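Local coordinates for protein gamma-glutamyltranspeptidase (Streptomyces lincolnensis, PDB 6J3A) that probably acts on gamma-glutamyl or related amide bonds as a gamma-glutamyltranspeptidase homologue of the N-terminal nucleophile hydrolase clan, at residues L305-K310 with D346-E351; P536-D541 with G555-E560. All blocks are in the same frame, centred on the assembly; numbering follows the deposited sequence.

Interaction 1: L305-K310 with D346-E351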
loop_
_atom_site.group_PDB
_atom_site.type_symbol
_atom_site.label_atom_id
_atom_site.label_comp_id
_atom_site.label_asym_id
_atom_site.label_seq_id
_atom_site.Cartn_x
_atom_site.Cartn_y
_atom_site.Cartn_z
ATOM N N LEU A 305 0.695 6.026 -31.050
ATOM C CA LEU A 305 1.355 6.753 -29.969
ATOM C C LEU A 305 2.876 6.768 -30.063
ATOM O O LEU A 305 3.502 7.746 -29.649
ATOM C CB LEU A 305 0.936 6.181 -28.615
ATOM C CG LEU A 305 -0.548 6.321 -28.248
ATOM C CD1 LEU A 305 -0.795 5.899 -26.806
ATOM C CD2 LEU A 305 -1.089 7.724 -28.473
ATOM N N VAL A 306 3.466 5.685 -30.573
ATOM C CA VAL A 306 4.932 5.580 -30.709
ATOM C C VAL A 306 5.430 6.580 -31.766
ATOM O O VAL A 306 6.307 7.416 -31.511
ATOM C CB VAL A 306 5.363 4.123 -31.037
ATOM C CG1 VAL A 306 6.839 4.026 -31.434
ATOM C CG2 VAL A 306 5.092 3.218 -29.842
ATOM N N GLU A 307 4.842 6.494 -32.950
ATOM C CA GLU A 307 5.185 7.410 -34.033
ATOM C C GLU A 307 4.944 8.873 -33.640
ATOM O O GLU A 307 5.778 9.737 -33.907
ATOM C CB GLU A 307 4.420 7.039 -35.312
ATOM C CG GLU A 307 4.775 5.663 -35.864
ATOM C CD GLU A 307 6.268 5.461 -35.935
ATOM O OE1 GLU A 307 6.807 4.769 -35.048
ATOM O OE2 GLU A 307 6.901 6.040 -36.850
ATOM N N GLY A 308 3.820 9.135 -32.989
ATOM C CA GLY A 308 3.519 10.473 -32.481
ATOM C C GLY A 308 4.551 10.960 -31.477
ATOM O O GLY A 308 4.997 12.103 -31.540
ATOM N N CYS A 309 4.940 10.075 -30.561
ATOM C CA CYS A 309 6.006 10.355 -29.598
ATOM C C CYS A 309 7.350 10.695 -30.262
ATOM O O CYS A 309 8.008 11.662 -29.860
ATOM C CB CYS A 309 6.175 9.179 -28.652
ATOM S SG CYS A 309 7.548 9.386 -27.508
ATOM N N LYS A 310 7.742 9.914 -31.272
ATOM C CA LYS A 310 8.960 10.200 -32.055
ATOM C C LYS A 310 8.952 11.620 -32.620
ATOM O O LYS A 310 9.923 12.356 -32.478
ATOM C CB LYS A 310 9.157 9.164 -33.184
ATOM C CG LYS A 310 9.977 7.948 -32.747
ATOM C CD LYS A 310 9.291 6.608 -32.967
ATOM C CE LYS A 310 9.864 5.825 -34.121
ATOM N NZ LYS A 310 9.351 4.426 -34.088
ATOM N N ASP A 346 2.062 4.042 -42.059
ATOM C CA ASP A 346 1.816 2.634 -41.740
ATOM C C ASP A 346 3.035 1.960 -41.119
ATOM O O ASP A 346 2.890 1.093 -40.252
ATOM C CB ASP A 346 1.401 1.865 -42.996
ATOM C CG ASP A 346 0.019 2.263 -43.509
ATOM O OD1 ASP A 346 -0.683 3.079 -42.862
ATOM O OD2 ASP A 346 -0.365 1.750 -44.583
ATOM N N LYS A 347 4.220 2.367 -41.578
ATOM C CA LYS A 347 5.502 1.835 -41.103
ATOM C C LYS A 347 6.147 2.703 -40.017
ATOM O O LYS A 347 5.833 3.890 -39.847
ATOM C CB LYS A 347 6.479 1.636 -42.275
ATOM C CG LYS A 347 6.639 0.189 -42.729
ATOM C CD LYS A 347 5.327 -0.485 -43.134
ATOM C CE LYS A 347 5.552 -1.811 -43.869
ATOM N NZ LYS A 347 6.581 -2.709 -43.254
ATOM N N ALA A 348 7.060 2.077 -39.288
ATOM C CA ALA A 348 7.726 2.708 -38.164
ATOM C C ALA A 348 8.866 3.557 -38.697
ATOM O O ALA A 348 9.672 3.082 -39.503
ATOM C CB ALA A 348 8.256 1.649 -37.211
ATOM N N SER A 349 8.912 4.811 -38.260
ATOM C CA SER A 349 9.997 5.722 -38.589
ATOM C C SER A 349 11.266 5.366 -37.790
ATOM O O SER A 349 11.198 5.082 -36.599
ATOM C CB SER A 349 9.570 7.167 -38.295
ATOM O OG SER A 349 10.569 8.103 -38.681
ATOM N N HIS A 350 12.412 5.371 -38.472
ATOM C CA HIS A 350 13.739 5.232 -37.851
ATOM C C HIS A 350 14.506 6.562 -37.897
ATOM O O HIS A 350 15.702 6.611 -37.607
ATOM C CB HIS A 350 14.536 4.158 -38.593
ATOM C CG HIS A 350 14.048 2.769 -38.344
ATOM N ND1 HIS A 350 14.893 1.737 -37.992
ATOM C CD2 HIS A 350 12.802 2.240 -38.383
ATOM C CE1 HIS A 350 14.189 0.630 -37.838
ATOM N NE2 HIS A 350 12.918 0.907 -38.067
ATOM N N GLU A 351 13.792 7.632 -38.243
ATOM C CA GLU A 351 14.370 8.924 -38.578
ATOM C C GLU A 351 13.930 9.941 -37.533
ATOM O O GLU A 351 12.806 9.873 -37.014
ATOM C CB GLU A 351 13.884 9.364 -39.966
ATOM C CG GLU A 351 14.656 8.778 -41.149
ATOM C CD GLU A 351 14.428 7.285 -41.356
ATOM O OE1 GLU A 351 13.259 6.866 -41.515
ATOM O OE2 GLU A 351 15.421 6.523 -41.370
HETATM O O HOH W 1 10.913 11.874 -35.154
#
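Helical residues 305-310 present one flank to the irregular run 346-351, the backbones coming nearest at Glu-307 and Ala-348, whose CA atoms lie 6.8 Å apart. The Glu-307 carboxylate makes the direct bond: Ser-349 N donates to Glu-307 OE2 at 2.7 Å. The N-H points almost straight at the oxygen (168°) but arrives from above the carboxylate plane, 36° out of it. A bend at chi2 (-48°) curls the glutamate chain so that its end nears the loop although its CB does not head there. The other oxygen, Glu-307 OE1, offers its syn lone pair to Lys-310 NZ at 2.7 Å, a salt bridge one helical turn along that probably restrains the carboxylate from swinging. Lys-310, bent at chi2 and chi3, passes its CE against Ser-349 O at 2.9 Å. Beyond it the loop turns on itself: Ser-349 OG accepts from Glu-351 N at 3.3 Å. A water weakly links Lys-310 O and Glu-351 O. His-576 packs on both Glu-307 and Ala-348, and Ala-348 bonds through its backbone to Arg-574. The result is a loop pinned to a helix flank by a buried carboxylate, with an ST turn at Ser-349 within the loop after helix 334-341.

Interaction 2: P536-D541 with G555-E560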
loop_
_atom_site.group_PDB
_atom_site.type_symbol
_atom_site.label_atom_id
_atom_site.label_comp_id
_atom_site.label_asym_id
_atom_site.label_seq_id
_atom_site.Cartn_x
_atom_site.Cartn_y
_atom_site.Cartn_z
ATOM N N PRO A 536 0.235 -2.735 -18.877
ATOM C CA PRO A 536 1.483 -2.822 -19.617
ATOM C C PRO A 536 1.842 -1.483 -20.235
ATOM O O PRO A 536 1.001 -0.860 -20.896
ATOM C CB PRO A 536 1.184 -3.865 -20.703
ATOM C CG PRO A 536 0.154 -4.742 -20.092
ATOM C CD PRO A 536 -0.689 -3.826 -19.243
ATOM N N ASN A 537 3.064 -1.033 -19.969
ATOM C CA ASN A 537 3.559 0.246 -20.467
ATOM C C ASN A 537 4.744 -0.034 -21.395
ATOM O O ASN A 537 5.230 -1.170 -21.474
ATOM C CB ASN A 537 3.939 1.162 -19.285
ATOM C CG ASN A 537 3.747 2.648 -19.585
ATOM O OD1 ASN A 537 3.861 3.066 -20.712
ATOM N ND2 ASN A 537 3.453 3.441 -18.562
ATOM N N TRP A 538 5.164 0.998 -22.127
ATOM C CA TRP A 538 6.212 0.882 -23.146
ATOM C C TRP A 538 6.883 2.233 -23.346
ATOM O O TRP A 538 6.369 3.248 -22.904
ATOM C CB TRP A 538 5.610 0.418 -24.485
ATOM C CG TRP A 538 4.693 1.474 -25.120
ATOM C CD1 TRP A 538 5.031 2.394 -26.080
ATOM C CD2 TRP A 538 3.325 1.732 -24.791
ATOM N NE1 TRP A 538 3.952 3.195 -26.376
ATOM C CE2 TRP A 538 2.893 2.811 -25.600
ATOM C CE3 TRP A 538 2.415 1.154 -23.894
ATOM C CZ2 TRP A 538 1.593 3.324 -25.536
ATOM C CZ3 TRP A 538 1.112 1.661 -23.836
ATOM C CH2 TRP A 538 0.719 2.738 -24.650
ATOM N N HIS A 539 8.012 2.232 -24.048
ATOM C CA HIS A 539 8.698 3.469 -24.462
ATOM C C HIS A 539 9.490 3.220 -25.722
ATOM O O HIS A 539 9.779 2.071 -26.044
ATOM C CB HIS A 539 9.649 3.973 -23.373
ATOM C CG HIS A 539 10.896 3.151 -23.213
ATOM N ND1 HIS A 539 12.131 3.573 -23.656
ATOM C CD2 HIS A 539 11.098 1.942 -22.644
ATOM C CE1 HIS A 539 13.036 2.656 -23.363
ATOM N NE2 HIS A 539 12.435 1.655 -22.752
ATOM N N ASN A 540 9.847 4.298 -26.419
ATOM C CA ASN A 540 10.830 4.228 -27.511
ATOM C C ASN A 540 12.112 4.979 -27.156
ATOM O O ASN A 540 12.123 5.795 -26.229
ATOM C CB ASN A 540 10.227 4.729 -28.833
ATOM C CG ASN A 540 10.200 6.244 -28.948
ATOM O OD1 ASN A 540 11.213 6.870 -29.253
ATOM N ND2 ASN A 540 9.029 6.832 -28.752
ATOM N N ASP A 541 13.177 4.690 -27.906
ATOM C CA ASP A 541 14.479 5.371 -27.745
ATOM C C ASP A 541 14.992 5.936 -29.074
ATOM O O ASP A 541 16.204 6.086 -29.267
ATOM C CB ASP A 541 15.538 4.419 -27.163
ATOM C CG ASP A 541 15.324 4.107 -25.696
ATOM O OD1 ASP A 541 15.148 5.039 -24.873
ATOM O OD2 ASP A 541 15.373 2.907 -25.373
ATOM N N GLY A 555 14.501 3.522 -34.483
ATOM C CA GLY A 555 13.371 2.589 -34.541
ATOM C C GLY A 555 13.166 1.662 -33.348
ATOM O O GLY A 555 12.424 0.683 -33.454
ATOM N N SER A 556 13.792 1.977 -32.212
ATOM C CA SER A 556 13.826 1.074 -31.061
ATOM C C SER A 556 12.691 1.344 -30.097
ATOM O O SER A 556 12.550 2.457 -29.590
ATOM C CB SER A 556 15.143 1.200 -30.306
ATOM O OG SER A 556 15.226 0.214 -29.292
ATOM N N VAL A 557 11.910 0.304 -29.818
ATOM C CA VAL A 557 10.795 0.397 -28.877
ATOM C C VAL A 557 10.801 -0.771 -27.882
ATOM O O VAL A 557 11.069 -1.919 -28.242
ATOM C CB VAL A 557 9.451 0.514 -29.628
ATOM C CG1 VAL A 557 9.061 -0.801 -30.288
ATOM C CG2 VAL A 557 8.359 1.001 -28.694
ATOM N N THR A 558 10.505 -0.460 -26.625
ATOM C CA THR A 558 10.590 -1.445 -25.547
ATOM C C THR A 558 9.229 -1.636 -24.866
ATOM O O THR A 558 8.727 -0.723 -24.216
ATOM C CB THR A 558 11.660 -1.036 -24.520
ATOM O OG1 THR A 558 12.905 -0.823 -25.196
ATOM C CG2 THR A 558 11.853 -2.113 -23.439
ATOM N N VAL A 559 8.657 -2.832 -25.014
ATOM C CA VAL A 559 7.400 -3.206 -24.335
ATOM C C VAL A 559 7.652 -4.179 -23.180
ATOM O O VAL A 559 8.630 -4.934 -23.201
ATOM C CB VAL A 559 6.356 -3.835 -25.296
ATOM C CG1 VAL A 559 5.988 -2.850 -26.397
ATOM C CG2 VAL A 559 6.835 -5.157 -25.893
ATOM N N GLU A 560 6.759 -4.163 -22.189
ATOM C CA GLU A 560 6.792 -5.140 -21.102
ATOM C C GLU A 560 6.360 -6.500 -21.633
ATOM O O GLU A 560 5.563 -6.590 -22.565
ATOM C CB GLU A 560 5.889 -4.722 -19.941
ATOM C CG GLU A 560 6.397 -3.515 -19.180
ATOM C CD GLU A 560 5.555 -3.167 -17.966
ATOM O OE1 GLU A 560 6.120 -3.084 -16.859
ATOM O OE2 GLU A 560 4.332 -2.959 -18.095
#
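Trp-538 faces Val-559 and His-539 faces Thr-558 across two antiparallel strands, 538-540 and 556-560, whose axes approach to 4.6 Å at 170°. His-539 and Thr-558 form the hydrogen-bonded pair: Thr-558 N reaches His-539 O at 2.7 Å, nearly straight, while His-539 N returns a bond to Thr-558 O at 3.0 Å. Their side chains run alongside each other on the same face of the strands, and His-539 NE2 comes within 3.3 Å of Thr-558 CB. The histidine's chi1 of 73° sets CG between the backbone N and the carbonyl carbon, bringing the ring alongside Thr-558. On the other face Trp-538 CB rests on Val-559 CG1 at 3.8 Å, and Val-557 CG2 comes within 3.2 Å of His-539 O. Asp-541 N extends the pairing to Ser-556 O.

At the far end a side chain takes over: Asn-537 N donates to Glu-560 OE2 at 3.0 Å, from above the carboxylate plane, beside a weak backbone bond from Glu-560 N to Asn-537 O. The extended Glu-560 chain is held from outside by salt bridges of OE1 to Arg-608 and of OE2 to Arg-562, and OE1 also accepts from the backbone of Ser-585 and Glu-586. With an alanine here the carboxylate is gone, which would probably cost Asn-537 N its acceptor and Arg-608 and Arg-562 one anionic partner.

Asp-541 OD2 forms a salt bridge with Arg-553. Strand 577-581 runs parallel to 556-560 on its other side, bonded through Val-557 and Val-559, completing a three-stranded mixed sheet. Helix 506-519 lies against the hairpin, with His-512 stacking on the Trp-538 ring and Gln-508 accepting from Asn-540 N, while helix 299-319 packs on Trp-538 and Asn-540.

Interaction 1 closes before interaction 2 opens along the chain, and their centres lie about 12 Å apart on the same side of the chain's centre. Helix 299-319 joins them: while one flank meets loop 346-351, Val-306 CG2 packs on Trp-538 NE1 at 3.6 Å, and Cys-309 and Lys-310 rest on Asn-540. Both contacts also touch helix 506-519. Loop 346-351 meets the chain just before strand 577-581, and strand 556-560 pairs with that strand. Helix 299-319 thus touches both the loop and the small mixed sheet to which the strands of interaction 2 belong, tying residues far apart in sequence together within the gamma-glutamyltranspeptidase family region.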